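Local coordinates for Thiol:disulfide interchange protein (Proteus mirabilis, PDB 4OD7), which probably acts as a periplasmic disulfide oxidoreductase of the DsbA subfamily, a thioredoxin-fold enzyme that introduces disulfide bonds into folding proteins, at residues G67-G70 / K71-T74; Q88-P91 / A92-G96; D107-R110 / T111-N115. The protein carries 1 engineered substitution. One frame throughout, in Å; residues are numbered along the deposited sequence.

Contact 1 (G67-G70 / K71-T74)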
loop_
_atom_site.group_PDB
_atom_site.type_symbol
_atom_site.label_atom_id
_atom_site.label_comp_id
_atom_site.label_asym_id
_atom_site.label_seq_id
_atom_site.Cartn_x
_atom_site.Cartn_y
_atom_site.Cartn_z
ATOM N N GLY A 67 -13.352 5.677 3.150
ATOM C CA GLY A 67 -14.329 5.398 2.126
ATOM C C GLY A 67 -15.448 4.546 2.649
ATOM O O GLY A 67 -15.257 3.816 3.618
ATOM N N PRO A 68 -16.625 4.627 2.026
ATOM C CA PRO A 68 -17.754 3.811 2.461
ATOM C C PRO A 68 -17.510 2.318 2.341
ATOM O O PRO A 68 -17.911 1.563 3.223
ATOM C CB PRO A 68 -18.879 4.247 1.531
ATOM C CG PRO A 68 -18.546 5.560 1.140
ATOM C CD PRO A 68 -17.053 5.594 1.014
ATOM N N LEU A 69 -16.767 1.924 1.309
ATOM C CA LEU A 69 -16.465 0.515 1.084
ATOM C C LEU A 69 -15.001 0.157 1.425
ATOM O O LEU A 69 -14.424 -0.756 0.849
ATOM C CB LEU A 69 -16.782 0.173 -0.375
ATOM C CG LEU A 69 -18.251 0.409 -0.802
ATOM C CD1 LEU A 69 -18.481 0.222 -2.281
ATOM C CD2 LEU A 69 -19.166 -0.570 -0.050
ATOM N N GLY A 70 -14.455 0.851 2.417
ATOM C CA GLY A 70 -13.088 0.680 2.845
ATOM C C GLY A 70 -12.813 -0.779 3.051
ATOM O O GLY A 70 -11.854 -1.349 2.491
ATOM N N LYS A 71 -13.617 -1.395 3.906
ATOM C CA LYS A 71 -13.316 -2.735 4.292
ATOM C C LYS A 71 -13.616 -3.719 3.157
ATOM O O LYS A 71 -12.949 -4.742 3.010
ATOM C CB LYS A 71 -14.055 -3.017 5.595
ATOM C CG LYS A 71 -15.511 -3.292 5.474
ATOM C CD LYS A 71 -16.095 -3.674 6.828
ATOM C CE LYS A 71 -17.610 -3.510 6.856
ATOM N NZ LYS A 71 -18.048 -2.089 6.682
ATOM N N GLU A 72 -14.555 -3.367 2.294
ATOM C CA GLU A 72 -14.847 -4.188 1.147
ATOM C C GLU A 72 -13.700 -4.095 0.184
ATOM O O GLU A 72 -13.447 -5.039 -0.555
ATOM C CB GLU A 72 -16.196 -3.823 0.521
ATOM C CG GLU A 72 -17.298 -4.244 1.451
ATOM C CD GLU A 72 -17.592 -3.282 2.583
ATOM O OE1 GLU A 72 -16.951 -2.246 2.735
ATOM O OE2 GLU A 72 -18.364 -3.670 3.450
ATOM N N MET A 73 -13.024 -2.941 0.178
ATOM C CA MET A 73 -11.899 -2.725 -0.695
ATOM C C MET A 73 -10.662 -3.386 -0.167
ATOM O O MET A 73 -9.797 -3.803 -0.931
ATOM C CB MET A 73 -11.689 -1.221 -0.914
ATOM C CG MET A 73 -12.787 -0.642 -1.843
ATOM S SD MET A 73 -12.897 -1.249 -3.515
ATOM C CE MET A 73 -11.386 -0.632 -4.182
ATOM N N THR A 74 -10.581 -3.515 1.141
ATOM C CA THR A 74 -9.514 -4.294 1.743
ATOM C C THR A 74 -9.599 -5.760 1.367
ATOM O O THR A 74 -8.592 -6.364 1.083
ATOM C CB THR A 74 -9.540 -4.164 3.266
ATOM O OG1 THR A 74 -9.246 -2.814 3.606
ATOM C CG2 THR A 74 -8.556 -5.085 3.947
#
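Glu72 folds back over Leu69, the N-cap residue of helix 70-83, which is the first helix of the helical insertion in the DsbA thioredoxin fold. Glu72 CB lies 3.6 Å from Leu69 O. CG stands beside the backbone N, and the chain then bends at chi2 (82°), which swings the carboxylate back over the cap instead of along the helix. Glu72 CD approaches the Leu69 methyl CD2, the two side chains crossing at about a right angle. At the tip, Glu72 OE1 rests against the Leu69 backbone, 3.3 Å from Leu69 CA, while Glu72 OE2 forms a long salt bridge with Lys71 NZ (3.6 Å). The type I turn from Gly67 to Gly70 leads the chain into the helix. Met73 N bonds to Leu69 O (2.7 Å) and Thr74 N to Gly70 O (2.9 Å). Met73 CG passes 3.2 Å from Leu69 O before the thioether leads away. Thr74 OG1 is bound by Asp64 and His62, just past strand 58-62 and at its end, whereas Glu72 touches Val106 and Met73 packs against Ile109 of helix 106-115 and Leu93 and Ile97 of helix 86-99.

Contact 2 (Q88-P91 / A92-G96)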
loop_
_atom_site.group_PDB
_atom_site.type_symbol
_atom_site.label_atom_id
_atom_site.label_comp_id
_atom_site.label_asym_id
_atom_site.label_seq_id
_atom_site.Cartn_x
_atom_site.Cartn_y
_atom_site.Cartn_z
ATOM N N GLN A 88 -2.726 -5.702 -12.589
ATOM C CA GLN A 88 -3.838 -5.611 -13.522
ATOM C C GLN A 88 -5.053 -4.863 -12.958
ATOM O O GLN A 88 -5.671 -4.118 -13.663
ATOM C CB GLN A 88 -4.275 -7.028 -13.957
ATOM C CG GLN A 88 -3.357 -7.772 -14.947
ATOM C CD GLN A 88 -1.937 -8.071 -14.441
ATOM O OE1 GLN A 88 -1.714 -8.470 -13.284
ATOM N NE2 GLN A 88 -0.966 -7.871 -15.324
ATOM N N VAL A 89 -5.397 -5.063 -11.684
ATOM C CA VAL A 89 -6.646 -4.514 -11.148
ATOM C C VAL A 89 -6.378 -3.230 -10.397
ATOM O O VAL A 89 -7.272 -2.391 -10.303
ATOM C CB VAL A 89 -7.400 -5.488 -10.170
ATOM C CG1 VAL A 89 -7.536 -6.863 -10.756
ATOM C CG2 VAL A 89 -6.709 -5.606 -8.841
ATOM N N SER A 90 -5.158 -3.084 -9.862
ATOM C CA SER A 90 -4.837 -1.913 -9.058
ATOM C C SER A 90 -5.179 -0.604 -9.807
ATOM O O SER A 90 -5.866 0.233 -9.241
ATOM C CB SER A 90 -3.378 -1.942 -8.624
ATOM O OG SER A 90 -3.081 -0.806 -7.847
ATOM N N PRO A 91 -4.718 -0.412 -11.066
ATOM C CA PRO A 91 -5.117 0.814 -11.746
ATOM C C PRO A 91 -6.635 0.985 -11.894
ATOM O O PRO A 91 -7.175 2.088 -11.723
ATOM C CB PRO A 91 -4.423 0.677 -13.089
ATOM C CG PRO A 91 -3.286 -0.203 -12.841
ATOM C CD PRO A 91 -3.755 -1.174 -11.879
ATOM N N ALA A 92 -7.329 -0.123 -12.165
ATOM C CA ALA A 92 -8.806 -0.096 -12.376
ATOM C C ALA A 92 -9.602 0.202 -11.098
ATOM O O ALA A 92 -10.675 0.822 -11.141
ATOM C CB ALA A 92 -9.305 -1.454 -12.992
ATOM N N LEU A 93 -9.067 -0.229 -9.966
ATOM C CA LEU A 93 -9.717 -0.016 -8.706
ATOM C C LEU A 93 -9.539 1.429 -8.295
ATOM O O LEU A 93 -10.465 2.054 -7.831
ATOM C CB LEU A 93 -9.141 -0.947 -7.670
ATOM C CG LEU A 93 -9.500 -2.435 -7.834
ATOM C CD1 LEU A 93 -8.683 -3.191 -6.873
ATOM C CD2 LEU A 93 -10.964 -2.764 -7.641
ATOM N N PHE A 94 -8.344 1.955 -8.461
ATOM C CA PHE A 94 -8.149 3.391 -8.223
ATOM C C PHE A 94 -9.067 4.208 -9.137
ATOM O O PHE A 94 -9.766 5.086 -8.694
ATOM C CB PHE A 94 -6.700 3.822 -8.475
ATOM C CG PHE A 94 -5.793 3.669 -7.298
ATOM C CD1 PHE A 94 -5.989 4.389 -6.147
ATOM C CD2 PHE A 94 -4.710 2.812 -7.366
ATOM C CE1 PHE A 94 -5.121 4.235 -5.063
ATOM C CE2 PHE A 94 -3.843 2.660 -6.293
ATOM C CZ PHE A 94 -4.049 3.375 -5.142
ATOM N N LYS A 95 -9.080 3.865 -10.411
ATOM C CA LYS A 95 -9.894 4.575 -11.381
ATOM C C LYS A 95 -11.376 4.521 -11.028
ATOM O O LYS A 95 -12.057 5.544 -11.037
ATOM C CB LYS A 95 -9.635 4.021 -12.780
ATOM C CG LYS A 95 -10.535 4.592 -13.812
ATOM C CD LYS A 95 -10.388 3.960 -15.156
ATOM C CE LYS A 95 -11.560 4.424 -16.009
ATOM N NZ LYS A 95 -11.658 5.898 -16.087
ATOM N N GLY A 96 -11.868 3.338 -10.698
ATOM C CA GLY A 96 -13.272 3.183 -10.435
ATOM C C GLY A 96 -13.684 3.890 -9.179
ATOM O O GLY A 96 -14.780 4.349 -9.076
#
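Ala92 sets its CB 3.5 Å from Val89 O, on a turn of helix 86-99 in the helical part that DsbA enzymes carry inserted in the thioredoxin fold. The helix is kinked here, because the nitrogen of Pro91 has no hydrogen to give to the turn before. Leu93 comes next, its N-H bonding to Val89 O at 2.8 Å, with a weak second bond to Ser90 O. The Leu93 and Val89 side chains lie side by side and point the same way, CD1 of the leucine meeting CG2 of the valine at 3.7 Å. That valine methyl sits between its own N and carbonyl carbon (chi1 of CG1 -49°), which turns it to the leucine. Phe94 follows with a nearly straight bond from its N to Ser90 O (3.1 Å, 176°). Phe94 CD2 also comes 3.4 Å from Ser90 O, which lies oblique to the ring, and CE2 passes near Ser90 OG. Farther out, the ring meets Phe30 edge-to-face and Tyr36 with the planes at about 55°, residues close in sequence to Cys35 and the engineered Ser32, the redox-active positions, whose disulfide is absent here. Lys95 turns outward, its amine in a salt bridge with Glu99. At its base, Lys95 N bonds to Pro91 O at 2.9 Å, and CB of the lysine lies 3.3 Å from the same oxygen.

Contact 3 (D107-R110 / T111-N115); sequences DDIR and TTFIN
Thr112 folds its hydroxyl back onto helix 106-115, to which it belongs: OG1 donates to Asp108 O at 2.6 Å, the same oxygen that takes the Thr112 N-H at 2.9 Å. A hydroxyl bonded to the carbonyl four residues back is a common arrangement for a threonine within a helix. The two donors reach that carbonyl from opposite faces of its plane, so one oxygen is gripped twice. OG1 stands beside the backbone N (chi1 -55°), which aims it back down the helix and leaves the methyl CG2 to pack on Ala92 and Leu93 of helix 86-99.

The tight part of the contact joins apolar packing to backbone bonds on the buried side. Ile109 and Phe113 run side by side, CG2 of the isoleucine 3.9 Å from CE2 of the ring. Ile109 O sits in the plane of that ring at its edge, 3.3 Å from Phe113 CD2, while Phe113 N bonds to the same carbonyl. Met73 and Ala76 of helix 70-83 and Tyr123 of helix 120-126 touch Ile109.

The other side is wetter and looser. An extended Arg110 passes obliquely across Ile114, whose CD1 lies 3.7 Å above one face of the Arg110 guanidinium, offset toward the rim and nearest NH1. In the plane of that group, at its edge, Arg110 NH1 gives a hydrogen to a water (2.7 Å) that itself donates to Asp107 OD1 (2.7 Å) and is also bonded to Thr111 OG1. A second water donates to Asp108 OD1 and holds Thr111 OG1 weakly. Asp108 OD2 accepts a hydrogen bond from Arg104 N.

Asp107 and Arg110 are thus joined by one water, while Arg110 NE pairs directly with Asp124; the water donating to Asp107 OD1, itself receiving from Arg110, would probably stabilise the charged carboxylate.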
loop_
_atom_site.group_PDB
_atom_site.type_symbol
_atom_site.label_atom_id
_atom_site.label_comp_id
_atom_site.label_asym_id
_atom_site.label_seq_id
_atom_site.Cartn_x
_atom_site.Cartn_y
_atom_site.Cartn_z
ATOM N N ASP A 107 -20.812 -5.682 -5.991
ATOM C CA ASP A 107 -20.924 -6.261 -7.321
ATOM C C ASP A 107 -20.035 -5.499 -8.296
ATOM O O ASP A 107 -19.449 -6.075 -9.198
ATOM C CB ASP A 107 -22.367 -6.274 -7.832
ATOM C CG ASP A 107 -22.497 -6.972 -9.218
ATOM O OD1 ASP A 107 -22.122 -8.158 -9.289
ATOM O OD2 ASP A 107 -22.924 -6.360 -10.221
ATOM N N ASP A 108 -19.936 -4.201 -8.131
ATOM C CA ASP A 108 -19.057 -3.403 -8.965
ATOM C C ASP A 108 -17.575 -3.751 -8.793
ATOM O O ASP A 108 -16.785 -3.680 -9.719
ATOM C CB ASP A 108 -19.271 -1.939 -8.672
ATOM C CG ASP A 108 -20.622 -1.469 -9.088
ATOM O OD1 ASP A 108 -21.233 -2.058 -10.007
ATOM O OD2 ASP A 108 -21.051 -0.472 -8.517
ATOM N N ILE A 109 -17.178 -4.069 -7.577
ATOM C CA ILE A 109 -15.819 -4.546 -7.354
ATOM C C ILE A 109 -15.606 -5.811 -8.174
ATOM O O ILE A 109 -14.653 -5.914 -8.934
ATOM C CB ILE A 109 -15.540 -4.806 -5.887
ATOM C CG1 ILE A 109 -15.844 -3.542 -5.083
ATOM C CG2 ILE A 109 -14.094 -5.203 -5.714
ATOM C CD1 ILE A 109 -15.632 -3.649 -3.598
ATOM N N ARG A 110 -16.522 -6.760 -8.046
ATOM C CA ARG A 110 -16.501 -7.978 -8.849
ATOM C C ARG A 110 -16.426 -7.707 -10.358
ATOM O O ARG A 110 -15.571 -8.278 -11.052
ATOM C CB ARG A 110 -17.725 -8.809 -8.516
ATOM C CG ARG A 110 -17.814 -10.118 -9.246
ATOM C CD ARG A 110 -18.945 -10.923 -8.726
ATOM N NE ARG A 110 -19.022 -12.215 -9.384
ATOM C CZ ARG A 110 -19.673 -12.427 -10.524
ATOM N NH1 ARG A 110 -20.240 -11.416 -11.166
ATOM N NH2 ARG A 110 -19.728 -13.645 -11.048
ATOM N N THR A 111 -17.273 -6.811 -10.860
ATOM C CA THR A 111 -17.256 -6.459 -12.290
ATOM C C THR A 111 -15.910 -5.912 -12.683
ATOM O O THR A 111 -15.444 -6.194 -13.756
ATOM C CB THR A 111 -18.315 -5.416 -12.670
ATOM O OG1 THR A 111 -19.620 -5.966 -12.452
ATOM C CG2 THR A 111 -18.178 -5.048 -14.105
ATOM N N THR A 112 -15.292 -5.120 -11.809
ATOM C CA THR A 112 -13.965 -4.555 -12.059
ATOM C C THR A 112 -12.869 -5.606 -12.271
ATOM O O THR A 112 -12.098 -5.530 -13.220
ATOM C CB THR A 112 -13.543 -3.650 -10.866
ATOM O OG1 THR A 112 -14.551 -2.661 -10.640
ATOM C CG2 THR A 112 -12.185 -2.971 -11.112
ATOM N N PHE A 113 -12.834 -6.600 -11.394
ATOM C CA PHE A 113 -11.903 -7.716 -11.525
ATOM C C PHE A 113 -12.135 -8.430 -12.874
ATOM O O PHE A 113 -11.184 -8.662 -13.618
ATOM C CB PHE A 113 -12.054 -8.674 -10.368
ATOM C CG PHE A 113 -11.261 -8.263 -9.138
ATOM C CD1 PHE A 113 -10.120 -8.951 -8.750
ATOM C CD2 PHE A 113 -11.620 -7.159 -8.400
ATOM C CE1 PHE A 113 -9.398 -8.565 -7.630
ATOM C CE2 PHE A 113 -10.888 -6.787 -7.248
ATOM C CZ PHE A 113 -9.785 -7.472 -6.887
ATOM N N ILE A 114 -13.397 -8.739 -13.195
ATOM C CA ILE A 114 -13.733 -9.440 -14.443
ATOM C C ILE A 114 -13.319 -8.635 -15.689
ATOM O O ILE A 114 -12.770 -9.207 -16.621
ATOM C CB ILE A 114 -15.256 -9.777 -14.517
ATOM C CG1 ILE A 114 -15.642 -10.803 -13.431
ATOM C CG2 ILE A 114 -15.628 -10.281 -15.911
ATOM C CD1 ILE A 114 -17.128 -10.966 -13.219
ATOM N N ASN A 115 -13.507 -7.316 -15.693
ATOM C CA ASN A 115 -13.046 -6.497 -16.815
ATOM C C ASN A 115 -11.528 -6.357 -16.918
ATOM O O ASN A 115 -10.997 -6.082 -17.988
ATOM C CB ASN A 115 -13.619 -5.136 -16.688
ATOM C CG ASN A 115 -14.989 -5.087 -17.155
ATOM O OD1 ASN A 115 -15.341 -5.748 -18.121
ATOM N ND2 ASN A 115 -15.821 -4.348 -16.435
HETATM O O HOH W 1 -20.163 -8.723 -11.007
HETATM O O HOH W 2 -20.169 -2.704 -12.152
#

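In the fold
Contact 1 is a turn entering helix 70-83, whereas contacts 2 and 3 lie within helices 86-99 and 106-115; their buried faces meet in one apolar region. Met73 of contact 1 connects the other two, its CE 4.1 Å from Leu93 CD2 and its SD 3.6 Å from Ile109 CD1. Contacts 2 and 3 lie closest, centres about 10 Å apart, with Val89 CG1 3.9 Å from Phe113 CD1. Polar groups on the inner side are largely backbone, bonded within each helix; the outer sides carry charge: a long salt bridge in contact 1, a lysine near the proline kink in contact 2, and water-linked groups in contact 3, whose centre lies about 20 Å from the chain's centre, against 14 and 13 Å.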